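Local structure of conserved hypothetical protein (1RLH) at residues E26-V31 with A123-L128; Y33-K38 with V117-A122; G53-I58 with I99-P104; S61-D66 with A91-V96. The protein is of unknown function but belongs to the adenosine-specific kinase family and probably acts on adenosine or an adenine nucleotide. One frame throughout, in Å; residues are numbered along the deposited sequence.

Contact 1. Residues E26-V31 with A123-L128; sequences EANIIV and ATANPL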
loop_
_atom_site.group_PDB
_atom_site.type_symbol
_atom_site.label_atom_id
_atom_site.label_comp_id
_atom_site.label_asym_id
_atom_site.label_seq_id
_atom_site.Cartn_x
_atom_site.Cartn_y
_atom_site.Cartn_z
ATOM N N GLU A 26 9.221 12.639 5.121
ATOM C CA GLU A 26 7.983 13.357 5.419
ATOM C C GLU A 26 6.726 12.829 4.733
ATOM O O GLU A 26 5.689 13.486 4.762
ATOM C CB GLU A 26 8.136 14.847 5.091
ATOM C CG GLU A 26 9.214 15.562 5.895
ATOM C CD GLU A 26 9.151 17.072 5.744
ATOM O OE1 GLU A 26 9.179 17.563 4.595
ATOM O OE2 GLU A 26 9.072 17.772 6.777
ATOM N N ALA A 27 6.806 11.653 4.120
ATOM C CA ALA A 27 5.638 11.100 3.448
ATOM C C ALA A 27 4.826 10.189 4.362
ATOM O O ALA A 27 5.354 9.593 5.298
ATOM C CB ALA A 27 6.061 10.330 2.206
ATOM N N ASN A 28 3.531 10.106 4.085
ATOM C CA ASN A 28 2.629 9.249 4.836
ATOM C C ASN A 28 2.227 8.166 3.856
ATOM O O ASN A 28 1.961 8.450 2.690
ATOM C CB ASN A 28 1.390 10.021 5.290
ATOM C CG ASN A 28 1.730 11.148 6.239
ATOM O OD1 ASN A 28 1.991 12.277 5.820
ATOM N ND2 ASN A 28 1.748 10.840 7.523
ATOM N N ILE A 29 2.178 6.928 4.326
ATOM C CA ILE A 29 1.831 5.823 3.456
ATOM C C ILE A 29 0.559 5.108 3.875
ATOM O O ILE A 29 0.239 5.016 5.062
ATOM C CB ILE A 29 2.991 4.792 3.403
ATOM C CG1 ILE A 29 2.772 3.802 2.257
ATOM C CG2 ILE A 29 3.098 4.042 4.738
ATOM C CD1 ILE A 29 3.987 2.900 2.020
ATOM N N ILE A 30 -0.178 4.637 2.877
ATOM C CA ILE A 30 -1.391 3.866 3.099
ATOM C C ILE A 30 -1.242 2.616 2.239
ATOM O O ILE A 30 -0.984 2.707 1.037
ATOM C CB ILE A 30 -2.664 4.602 2.634
ATOM C CG1 ILE A 30 -2.836 5.914 3.405
ATOM C CG2 ILE A 30 -3.879 3.699 2.856
ATOM C CD1 ILE A 30 -3.895 6.825 2.812
ATOM N N VAL A 31 -1.374 1.451 2.860
ATOM C CA VAL A 31 -1.280 0.192 2.132
ATOM C C VAL A 31 -2.595 -0.525 2.383
ATOM O O VAL A 31 -3.035 -0.641 3.523
ATOM C CB VAL A 31 -0.115 -0.689 2.633
ATOM C CG1 VAL A 31 -0.034 -1.956 1.791
ATOM C CG2 VAL A 31 1.208 0.087 2.546
ATOM N N ALA A 123 -1.444 2.533 7.658
ATOM C CA ALA A 123 -1.706 3.954 7.461
ATOM C C ALA A 123 -0.781 4.573 8.493
ATOM O O ALA A 123 -1.117 4.638 9.674
ATOM C CB ALA A 123 -3.166 4.264 7.778
ATOM N N THR A 124 0.392 5.023 8.056
ATOM C CA THR A 124 1.360 5.536 9.014
ATOM C C THR A 124 2.482 6.334 8.364
ATOM O O THR A 124 2.609 6.371 7.144
ATOM C CB THR A 124 2.003 4.340 9.769
ATOM O OG1 THR A 124 2.912 4.810 10.768
ATOM C CG2 THR A 124 2.771 3.446 8.781
ATOM N N ALA A 125 3.295 6.962 9.207
ATOM C CA ALA A 125 4.446 7.728 8.756
ATOM C C ALA A 125 5.685 6.998 9.268
ATOM O O ALA A 125 6.813 7.314 8.884
ATOM C CB ALA A 125 4.395 9.144 9.322
ATOM N N ASN A 126 5.460 6.009 10.130
ATOM C CA ASN A 126 6.538 5.212 10.726
ATOM C C ASN A 126 7.168 4.233 9.747
ATOM O O ASN A 126 6.569 3.887 8.723
ATOM C CB ASN A 126 6.006 4.363 11.885
ATOM C CG ASN A 126 5.434 5.181 13.010
ATOM O OD1 ASN A 126 4.497 4.746 13.683
ATOM N ND2 ASN A 126 5.998 6.358 13.242
ATOM N N PRO A 127 8.390 3.768 10.054
ATOM C CA PRO A 127 9.050 2.805 9.174
ATOM C C PRO A 127 8.055 1.652 9.121
ATOM O O PRO A 127 7.441 1.314 10.139
ATOM C CB PRO A 127 10.313 2.453 9.945
ATOM C CG PRO A 127 10.649 3.752 10.604
ATOM C CD PRO A 127 9.302 4.204 11.129
ATOM N N LEU A 128 7.894 1.046 7.954
ATOM C CA LEU A 128 6.902 -0.007 7.810
ATOM C C LEU A 128 7.370 -1.231 7.046
ATOM O O LEU A 128 8.013 -1.122 6.004
ATOM C CB LEU A 128 5.676 0.582 7.115
ATOM C CG LEU A 128 4.511 -0.338 6.764
ATOM C CD1 LEU A 128 3.790 -0.749 8.036
ATOM C CD2 LEU A 128 3.569 0.386 5.816
HETATM O O HOH W 1 7.449 9.388 7.051
#

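Contact 2. Residues Y33-K38 with V117-A122; sequences YSHFIK and VGSIFA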
loop_
_atom_site.group_PDB
_atom_site.type_symbol
_atom_site.label_atom_id
_atom_site.label_comp_id
_atom_site.label_asym_id
_atom_site.label_seq_id
_atom_site.Cartn_x
_atom_site.Cartn_y
_atom_site.Cartn_z
ATOM N N TYR A 33 -6.051 -3.249 0.609
ATOM C CA TYR A 33 -6.584 -4.278 -0.279
ATOM C C TYR A 33 -7.845 -3.710 -0.932
ATOM O O TYR A 33 -8.769 -3.313 -0.229
ATOM C CB TYR A 33 -6.945 -5.517 0.550
ATOM C CG TYR A 33 -7.704 -6.583 -0.209
ATOM C CD1 TYR A 33 -7.074 -7.356 -1.185
ATOM C CD2 TYR A 33 -9.059 -6.800 0.033
ATOM C CE1 TYR A 33 -7.780 -8.317 -1.905
ATOM C CE2 TYR A 33 -9.772 -7.756 -0.678
ATOM C CZ TYR A 33 -9.128 -8.509 -1.645
ATOM O OH TYR A 33 -9.835 -9.453 -2.349
ATOM N N SER A 34 -7.886 -3.665 -2.262
ATOM C CA SER A 34 -9.052 -3.127 -2.961
ATOM C C SER A 34 -10.186 -4.148 -3.078
ATOM O O SER A 34 -9.942 -5.355 -3.135
ATOM C CB SER A 34 -8.650 -2.644 -4.360
ATOM O OG SER A 34 -8.010 -3.679 -5.085
ATOM N N HIS A 35 -11.423 -3.655 -3.107
ATOM C CA HIS A 35 -12.607 -4.507 -3.228
ATOM C C HIS A 35 -13.233 -4.326 -4.606
ATOM O O HIS A 35 -13.778 -3.262 -4.909
ATOM C CB HIS A 35 -13.662 -4.135 -2.179
ATOM C CG HIS A 35 -13.195 -4.270 -0.763
ATOM N ND1 HIS A 35 -13.869 -3.697 0.294
ATOM C CD2 HIS A 35 -12.129 -4.910 -0.228
ATOM C CE1 HIS A 35 -13.236 -3.977 1.420
ATOM N NE2 HIS A 35 -12.178 -4.712 1.132
ATOM N N PHE A 36 -13.161 -5.370 -5.425
ATOM C CA PHE A 36 -13.726 -5.359 -6.771
ATOM C C PHE A 36 -13.278 -4.200 -7.658
ATOM O O PHE A 36 -13.955 -3.862 -8.632
ATOM C CB PHE A 36 -15.256 -5.384 -6.698
ATOM C CG PHE A 36 -15.806 -6.625 -6.060
ATOM C CD1 PHE A 36 -16.368 -6.582 -4.790
ATOM C CD2 PHE A 36 -15.737 -7.846 -6.720
ATOM C CE1 PHE A 36 -16.854 -7.741 -4.182
ATOM C CE2 PHE A 36 -16.218 -9.010 -6.122
ATOM C CZ PHE A 36 -16.776 -8.959 -4.852
ATOM N N ILE A 37 -12.143 -3.592 -7.325
ATOM C CA ILE A 37 -11.605 -2.493 -8.121
ATOM C C ILE A 37 -10.749 -3.100 -9.229
ATOM O O ILE A 37 -9.967 -4.020 -8.982
ATOM C CB ILE A 37 -10.723 -1.553 -7.273
ATOM C CG1 ILE A 37 -11.567 -0.889 -6.183
ATOM C CG2 ILE A 37 -10.067 -0.505 -8.162
ATOM C CD1 ILE A 37 -12.751 -0.106 -6.710
ATOM N N LYS A 38 -10.902 -2.586 -10.446
ATOM C CA LYS A 38 -10.148 -3.096 -11.589
ATOM C C LYS A 38 -9.127 -2.087 -12.094
ATOM O O LYS A 38 -8.180 -2.451 -12.791
ATOM C CB LYS A 38 -11.098 -3.449 -12.737
ATOM C CG LYS A 38 -12.189 -4.446 -12.379
ATOM C CD LYS A 38 -13.083 -4.735 -13.581
ATOM C CE LYS A 38 -13.784 -3.475 -14.072
ATOM N NZ LYS A 38 -14.623 -3.730 -15.275
ATOM N N VAL A 117 -13.824 1.582 -0.442
ATOM C CA VAL A 117 -13.582 0.689 -1.568
ATOM C C VAL A 117 -12.495 -0.341 -1.275
ATOM O O VAL A 117 -11.993 -1.000 -2.187
ATOM C CB VAL A 117 -13.170 1.489 -2.821
ATOM C CG1 VAL A 117 -14.318 2.389 -3.269
ATOM C CG2 VAL A 117 -11.932 2.320 -2.517
ATOM N N GLY A 118 -12.124 -0.478 -0.006
ATOM C CA GLY A 118 -11.096 -1.444 0.336
ATOM C C GLY A 118 -10.853 -1.610 1.818
ATOM O O GLY A 118 -11.545 -1.024 2.652
ATOM N N SER A 119 -9.858 -2.429 2.142
ATOM C CA SER A 119 -9.484 -2.698 3.519
ATOM C C SER A 119 -8.105 -2.097 3.734
ATOM O O SER A 119 -7.300 -2.054 2.810
ATOM C CB SER A 119 -9.451 -4.206 3.762
ATOM O OG SER A 119 -10.739 -4.758 3.558
ATOM N N ILE A 120 -7.828 -1.631 4.947
ATOM C CA ILE A 120 -6.539 -1.007 5.230
ATOM C C ILE A 120 -5.562 -1.955 5.927
ATOM O O ILE A 120 -5.918 -2.597 6.912
ATOM C CB ILE A 120 -6.726 0.257 6.117
ATOM C CG1 ILE A 120 -7.711 1.227 5.451
ATOM C CG2 ILE A 120 -5.375 0.936 6.362
ATOM C CD1 ILE A 120 -7.339 1.637 4.037
ATOM N N PHE A 121 -4.336 -2.037 5.408
ATOM C CA PHE A 121 -3.293 -2.876 6.001
ATOM C C PHE A 121 -2.410 -1.992 6.877
ATOM O O PHE A 121 -1.980 -2.399 7.957
ATOM C CB PHE A 121 -2.422 -3.521 4.918
ATOM C CG PHE A 121 -3.106 -4.623 4.152
ATOM C CD1 PHE A 121 -2.998 -4.689 2.767
ATOM C CD2 PHE A 121 -3.832 -5.608 4.814
ATOM C CE1 PHE A 121 -3.606 -5.722 2.050
ATOM C CE2 PHE A 121 -4.442 -6.644 4.105
ATOM C CZ PHE A 121 -4.327 -6.699 2.723
ATOM N N ALA A 122 -2.143 -0.782 6.392
ATOM C CA ALA A 122 -1.317 0.183 7.118
ATOM C C ALA A 122 -1.670 1.615 6.728
ATOM O O ALA A 122 -2.124 1.877 5.623
ATOM C CB ALA A 122 0.157 -0.069 6.843
#

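Contact 3. Residues G53-I58 with I99-P104; sequences GSKYGI and IRNAYP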
loop_
_atom_site.group_PDB
_atom_site.type_symbol
_atom_site.label_atom_id
_atom_site.label_comp_id
_atom_site.label_asym_id
_atom_site.label_seq_id
_atom_site.Cartn_x
_atom_site.Cartn_y
_atom_site.Cartn_z
ATOM N N GLY A 53 -3.355 20.314 -3.498
ATOM C CA GLY A 53 -2.390 21.147 -2.809
ATOM C C GLY A 53 -1.229 20.355 -2.247
ATOM O O GLY A 53 -0.233 20.935 -1.808
ATOM N N SER A 54 -1.350 19.031 -2.259
ATOM C CA SER A 54 -0.291 18.171 -1.747
ATOM C C SER A 54 0.320 17.346 -2.871
ATOM O O SER A 54 -0.181 17.338 -3.995
ATOM C CB SER A 54 -0.841 17.229 -0.676
ATOM O OG SER A 54 -1.639 16.215 -1.261
ATOM N N LYS A 55 1.418 16.665 -2.563
ATOM C CA LYS A 55 2.092 15.817 -3.535
ATOM C C LYS A 55 1.737 14.386 -3.168
ATOM O O LYS A 55 1.745 14.023 -1.992
ATOM C CB LYS A 55 3.607 16.022 -3.466
ATOM C CG LYS A 55 4.058 17.428 -3.835
ATOM C CD LYS A 55 3.684 17.767 -5.270
ATOM C CE LYS A 55 4.133 19.173 -5.646
ATOM N NZ LYS A 55 3.776 19.509 -7.054
ATOM N N TYR A 56 1.421 13.569 -4.166
ATOM C CA TYR A 56 1.042 12.195 -3.879
ATOM C C TYR A 56 1.353 11.239 -5.015
ATOM O O TYR A 56 1.687 11.646 -6.129
ATOM C CB TYR A 56 -0.458 12.128 -3.571
ATOM C CG TYR A 56 -1.337 12.141 -4.804
ATOM C CD1 TYR A 56 -1.864 10.954 -5.323
ATOM C CD2 TYR A 56 -1.618 13.334 -5.474
ATOM C CE1 TYR A 56 -2.650 10.956 -6.478
ATOM C CE2 TYR A 56 -2.402 13.344 -6.632
ATOM C CZ TYR A 56 -2.914 12.153 -7.126
ATOM O OH TYR A 56 -3.689 12.164 -8.266
ATOM N N GLY A 57 1.230 9.957 -4.706
ATOM C CA GLY A 57 1.460 8.917 -5.683
ATOM C C GLY A 57 0.575 7.751 -5.293
ATOM O O GLY A 57 0.250 7.589 -4.114
ATOM N N ILE A 58 0.163 6.958 -6.275
ATOM C CA ILE A 58 -0.670 5.791 -6.017
ATOM C C ILE A 58 -0.186 4.627 -6.868
ATOM O O ILE A 58 0.089 4.792 -8.055
ATOM C CB ILE A 58 -2.148 6.024 -6.393
ATOM C CG1 ILE A 58 -2.689 7.275 -5.707
ATOM C CG2 ILE A 58 -2.975 4.806 -5.984
ATOM C CD1 ILE A 58 -4.103 7.633 -6.135
ATOM N N ILE A 99 1.621 10.167 0.469
ATOM C CA ILE A 99 1.214 11.566 0.462
ATOM C C ILE A 99 2.186 12.419 1.260
ATOM O O ILE A 99 2.570 12.067 2.369
ATOM C CB ILE A 99 -0.193 11.745 1.073
ATOM C CG1 ILE A 99 -1.197 10.854 0.343
ATOM C CG2 ILE A 99 -0.621 13.210 0.962
ATOM C CD1 ILE A 99 -2.547 10.751 1.026
ATOM N N ARG A 100 2.574 13.547 0.684
ATOM C CA ARG A 100 3.499 14.462 1.333
ATOM C C ARG A 100 2.922 15.874 1.266
ATOM O O ARG A 100 2.163 16.198 0.353
ATOM C CB ARG A 100 4.855 14.403 0.621
ATOM C CG ARG A 100 5.872 15.412 1.102
ATOM C CD ARG A 100 7.118 15.381 0.223
ATOM N NE ARG A 100 7.934 14.190 0.435
ATOM C CZ ARG A 100 9.014 13.895 -0.282
ATOM N NH1 ARG A 100 9.395 14.703 -1.261
ATOM N NH2 ARG A 100 9.723 12.809 -0.013
ATOM N N ASN A 101 3.268 16.707 2.241
ATOM C CA ASN A 101 2.787 18.084 2.270
ATOM C C ASN A 101 1.267 18.166 2.382
ATOM O O ASN A 101 0.627 18.948 1.680
ATOM C CB ASN A 101 3.245 18.825 1.008
ATOM C CG ASN A 101 4.756 18.930 0.907
ATOM O OD1 ASN A 101 5.288 19.417 -0.090
ATOM N ND2 ASN A 101 5.454 18.478 1.945
ATOM N N ALA A 102 0.695 17.356 3.265
ATOM C CA ALA A 102 -0.748 17.356 3.466
ATOM C C ALA A 102 -1.082 17.502 4.947
ATOM O O ALA A 102 -0.378 16.965 5.807
ATOM C CB ALA A 102 -1.352 16.067 2.923
ATOM N N TYR A 103 -2.151 18.234 5.242
ATOM C CA TYR A 103 -2.574 18.415 6.624
ATOM C C TYR A 103 -3.122 17.093 7.148
ATOM O O TYR A 103 -3.535 16.232 6.371
ATOM C CB TYR A 103 -3.656 19.492 6.727
ATOM C CG TYR A 103 -3.123 20.903 6.744
ATOM C CD1 TYR A 103 -2.798 21.568 5.564
ATOM C CD2 TYR A 103 -2.936 21.576 7.953
ATOM C CE1 TYR A 103 -2.300 22.874 5.588
ATOM C CE2 TYR A 103 -2.441 22.873 7.990
ATOM C CZ TYR A 103 -2.125 23.517 6.808
ATOM O OH TYR A 103 -1.646 24.806 6.854
ATOM N N PRO A 104 -3.137 16.919 8.479
ATOM C CA PRO A 104 -3.632 15.700 9.123
ATOM C C PRO A 104 -5.023 15.249 8.671
ATOM O O PRO A 104 -5.232 14.073 8.365
ATOM C CB PRO A 104 -3.605 16.065 10.606
ATOM C CG PRO A 104 -2.437 16.989 10.696
ATOM C CD PRO A 104 -2.623 17.869 9.483
HETATM O O HOH W 2 -1.229 21.120 1.399
#

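Contact 4. Residues S61-D66 with A91-V96; sequences SEASGD and AGHTFV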
loop_
_atom_site.group_PDB
_atom_site.type_symbol
_atom_site.label_atom_id
_atom_site.label_comp_id
_atom_site.label_asym_id
_atom_site.label_seq_id
_atom_site.Cartn_x
_atom_site.Cartn_y
_atom_site.Cartn_z
ATOM N N SER A 61 -1.833 -2.995 -7.704
ATOM C CA SER A 61 -1.422 -4.283 -8.248
ATOM C C SER A 61 -2.586 -4.986 -8.958
ATOM O O SER A 61 -3.383 -5.680 -8.330
ATOM C CB SER A 61 -0.879 -5.166 -7.114
ATOM O OG SER A 61 0.026 -6.158 -7.584
ATOM N N GLU A 62 -2.687 -4.797 -10.268
ATOM C CA GLU A 62 -3.748 -5.440 -11.042
ATOM C C GLU A 62 -3.584 -6.954 -10.841
ATOM O O GLU A 62 -2.507 -7.498 -11.082
ATOM C CB GLU A 62 -3.610 -5.038 -12.514
ATOM C CG GLU A 62 -4.633 -5.661 -13.436
ATOM C CD GLU A 62 -4.573 -5.077 -14.836
ATOM O OE1 GLU A 62 -3.504 -4.572 -15.228
ATOM O OE2 GLU A 62 -5.595 -5.132 -15.544
ATOM N N ALA A 63 -4.650 -7.624 -10.401
ATOM C CA ALA A 63 -4.599 -9.057 -10.081
ATOM C C ALA A 63 -4.925 -10.070 -11.178
ATOM O O ALA A 63 -4.750 -11.275 -10.980
ATOM C CB ALA A 63 -5.486 -9.329 -8.856
ATOM N N SER A 64 -5.411 -9.588 -12.317
ATOM C CA SER A 64 -5.753 -10.455 -13.438
ATOM C C SER A 64 -5.607 -9.655 -14.724
ATOM O O SER A 64 -5.143 -8.518 -14.704
ATOM C CB SER A 64 -7.192 -10.952 -13.306
ATOM O OG SER A 64 -8.100 -9.862 -13.347
ATOM N N GLY A 65 -6.019 -10.244 -15.842
ATOM C CA GLY A 65 -5.905 -9.549 -17.108
ATOM C C GLY A 65 -4.456 -9.231 -17.417
ATOM O O GLY A 65 -3.621 -10.130 -17.458
ATOM N N ASP A 66 -4.154 -7.951 -17.621
ATOM C CA ASP A 66 -2.792 -7.529 -17.929
ATOM C C ASP A 66 -1.831 -7.736 -16.759
ATOM O O ASP A 66 -0.623 -7.825 -16.960
ATOM C CB ASP A 66 -2.770 -6.054 -18.343
ATOM C CG ASP A 66 -3.539 -5.792 -19.626
ATOM O OD1 ASP A 66 -4.026 -6.763 -20.243
ATOM O OD2 ASP A 66 -3.656 -4.612 -20.017
ATOM N N ALA A 91 1.453 -8.753 -4.458
ATOM C CA ALA A 91 0.185 -9.394 -4.116
ATOM C C ALA A 91 -0.977 -8.731 -4.850
ATOM O O ALA A 91 -1.165 -7.517 -4.776
ATOM C CB ALA A 91 -0.053 -9.332 -2.598
ATOM N N GLY A 92 -1.761 -9.538 -5.553
ATOM C CA GLY A 92 -2.892 -9.008 -6.289
ATOM C C GLY A 92 -3.837 -8.164 -5.455
ATOM O O GLY A 92 -4.124 -8.485 -4.298
ATOM N N HIS A 93 -4.303 -7.075 -6.063
ATOM C CA HIS A 93 -5.240 -6.132 -5.460
ATOM C C HIS A 93 -4.723 -5.279 -4.310
ATOM O O HIS A 93 -5.499 -4.680 -3.564
ATOM C CB HIS A 93 -6.532 -6.862 -5.080
ATOM C CG HIS A 93 -7.399 -7.170 -6.263
ATOM N ND1 HIS A 93 -8.439 -8.072 -6.220
ATOM C CD2 HIS A 93 -7.380 -6.680 -7.527
ATOM C CE1 HIS A 93 -9.022 -8.128 -7.404
ATOM N NE2 HIS A 93 -8.399 -7.292 -8.215
ATOM N N THR A 94 -3.405 -5.215 -4.178
ATOM C CA THR A 94 -2.803 -4.380 -3.156
ATOM C C THR A 94 -2.731 -2.974 -3.750
ATOM O O THR A 94 -2.573 -2.817 -4.967
ATOM C CB THR A 94 -1.345 -4.794 -2.850
ATOM O OG1 THR A 94 -1.295 -6.163 -2.426
ATOM C CG2 THR A 94 -0.757 -3.893 -1.769
ATOM N N PHE A 95 -2.886 -1.957 -2.909
ATOM C CA PHE A 95 -2.714 -0.590 -3.371
ATOM C C PHE A 95 -1.832 0.114 -2.349
ATOM O O PHE A 95 -1.846 -0.224 -1.160
ATOM C CB PHE A 95 -4.058 0.139 -3.598
ATOM C CG PHE A 95 -4.877 0.371 -2.356
ATOM C CD1 PHE A 95 -4.617 1.456 -1.522
ATOM C CD2 PHE A 95 -5.954 -0.454 -2.064
ATOM C CE1 PHE A 95 -5.423 1.721 -0.419
ATOM C CE2 PHE A 95 -6.772 -0.198 -0.959
ATOM C CZ PHE A 95 -6.507 0.890 -0.137
ATOM N N VAL A 96 -1.015 1.042 -2.833
ATOM C CA VAL A 96 -0.101 1.796 -1.988
ATOM C C VAL A 96 -0.242 3.265 -2.339
ATOM O O VAL A 96 -0.176 3.636 -3.508
ATOM C CB VAL A 96 1.379 1.386 -2.227
ATOM C CG1 VAL A 96 2.304 2.296 -1.426
ATOM C CG2 VAL A 96 1.601 -0.074 -1.828
HETATM O O HOH W 3 1.527 -6.038 -5.032
HETATM O O HOH W 4 -7.328 -6.252 -11.000
HETATM O O HOH W 5 -8.499 -8.617 -10.964
#

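Contact 1. Residues E26-V31 with A123-L128
Ile29 and Thr124 form an antiparallel hydrogen-bonded pair where strand 28-34 meets strand 118-124, the edge strand of a five-stranded sheet. Ile29 N gives its hydrogen to Thr124 O at 2.9 Å. Thr124 N returns the bond to Ile29 O at 3.0 Å. The next pair, Ile30 with Ala123, is non-hydrogen-bonded, and its CA atoms come within 4.4 Å.

The Ile29 side chain packs on one face of the sheet, with Thr124. Its CB is near Thr124 O. CG2 sits between the backbone N and the carbonyl carbon, and this brings Ile29 CG2 3.4 Å from Thr124 O. Ile29 CG2 also meets Thr124 CG2 at 4.1 Å and Leu128 CD2 at 3.8 Å. The CG1 arm takes the other direction, anti to the backbone N (chi1 -167°). It leads to CD1, which packs on Val96 of strand 94-100; Leu98 also touches the side chain. Leu128 lies obliquely across Ile29, and its CD2 methyl also reaches Val31 CG2. Leu128 starts strand 128-134 of the second sheet, so here the two sheets pack against each other.

Between strand 118-124 and strand 128-134 the chain turns. Thr124 OG1 accepts from Asn126 N, which makes an ST turn, and it also bonds to Asp146 of strand 139-146. At the outer end Asn28 ND2 lies against Ala125 CB. One water closes this end, donating to Ala27 O at 2.7 Å and to Ala125 O at 2.8 Å.

Contact 2. Residues Y33-K38 with V117-A122
His35 lays its imidazole flat over Gly118. Gly118 CA lies 3.4 Å from the centroid of the His35 ring and 5° off the normal, a close CH-pi contact. At the edge of the ring, His35 NE2 and Ser119 OG share a hydrogen bond of 2.8 Å. The hydroxyl is near the ring plane, so this bond and the glycine together probably hold the turn of the imidazole. The ring reaches this place because its CG is anti to the carbonyl carbon (chi1 -60°). Tyr33 CD2 also lies at the ring edge, in plane.

The backbone next to the ring positions it. His35 N donates to Val117 O at 2.9 Å, from a direction tilted out of the carbonyl plane. Tyr33 and Ser119 exchange two bonds: Tyr33 N to Ser119 O and Ser119 N to Tyr33 O, both 2.8 Å. They form an antiparallel hydrogen-bonded pair between strands 28-34 and 118-124, and Ser34 with Gly118 is the adjoining non-hydrogen-bonded pair. Farther along, Phe121 and Ala122 both face Val31, a classic beta bulge, and the chain turns a corner at Phe121.

The Phe121 ring comes back toward the strand, its CZ 3.6 Å from Tyr33 CB. Its other neighbours include Val141 and Val144 of strand 139-146, and a sodium ion lies about 6 Å from its side chain. At the opposite end Ile37 CD1 touches Val117 CB at 4.2 Å, and Val117 packs on Leu43 and Ile46 of helix 41-46. Ser34 OG bonds to His93 O.

Contact 3. Residues G53-I58 with I99-P104
Lys55 and Arg100 form the antiparallel hydrogen-bonded pair near one end of strands 55-61 and 94-100, neighbours in the five-stranded sheet. Arg100 N donates to Lys55 O at 2.8 Å, nearly straight at 172°. The return bond, Lys55 N to Arg100 O, is 3.0 Å.

The tight part is formed by Ser54, Tyr56 and Ile99. Ser54 CB faces two carbonyl oxygens, Arg100 O and Asn101 O, each at 3.3 Å. Its chi1 of 73° puts OG between the backbone N and the carbonyl carbon, where it meets Ile99 CG2 and bonds to Val51 O. Ile99 CG1 touches Tyr56 CB, and the isoleucine also packs on Ile107 and Ala110 of helix 104-115. Ala102 CB closes this side against Ser54 CB at 3.8 Å.

The face with Lys55 and Arg100 is looser, and Lys55 and Asn101 are exposed to solvent. The Lys55 and Arg100 side chains lead away from the contact, although each packs on Leu78 of helix 76-89. The Asn101 side chain comes no nearer than 4.4 Å, from OD1 to Lys55 CG. A water donates to Asn101 O at 2.9 Å and makes a weak bond to Gly53 O at 3.4 Å.

Contact 4. Residues S61-D66 with A91-V96
The His93 imidazole carries the Ala63 methyl on one face. Ala63 CB is 3.7 Å from the centroid of the His93 ring and 18° off the normal, a CH-pi contact shifted toward the CD2 and NE2 side. His93 CD2 comes nearest, 3.5 Å from Ala63 CB. At the ring edge, in plane, sits a water that is hydrogen-bonded to His93 NE2 and accepts from Ala63 N. A second water joins NE2 to Ser64 OG. The imidazole is tied to the 61-66 loop through its face and through two waters at NE2. The ring gets there through chi1 of -75°, with CG beside the backbone N; its CB points away from the loop.

Backbone bonds hold the two segments together. Ser61 N donates to Thr94 O at 2.8 Å, and His93 N donates to Ser61 O, also at 2.8 Å and in the carbonyl plane. They join Ser61, which ends strand 55-61, to Thr94, which starts strand 94-100, and to His93 in the turn before it. The two strands are antiparallel neighbours in the five-stranded sheet. Ala91 to Thr94 is a type II beta turn, with His93 at its third position at a positive phi of 69°. Gly92 CA, at the second position, lies against Ala63 CB.

Ala91 O is gripped by two donors from one face of its plane: Thr94 OG1 at 2.7 Å and, more loosely, Thr94 N at 3.3 Å. Ser61 CB presses on the same oxygen, and a water links Ser61 OG to Ala91 N. Ser61 also packs on Ile86 of helix 76-89.

All four contacts involve the antiparallel five-stranded sheet. Contacts 1 and 2 join strand 28-34 to the edge strand 118-124, with centres about 17 Å apart, and meet at Val31, where Val31 O probably accepts from Phe121 N at 2.7 Å. Contacts 3 and 4 lie at the two ends of the pairing of 55-61 with 94-100, centres about 23 Å apart. Strand 28-34 also borders 94-100: Asn28 N probably bonds to Ile99 O at 2.8 Å, linking contacts 1 and 3. Contacts 2 and 4 are closest, centres about 10 Å apart. The sodium ion lies about 6 Å from the Phe121 side chain of contact 2 and about 12 Å from those of Val31 and Ala91.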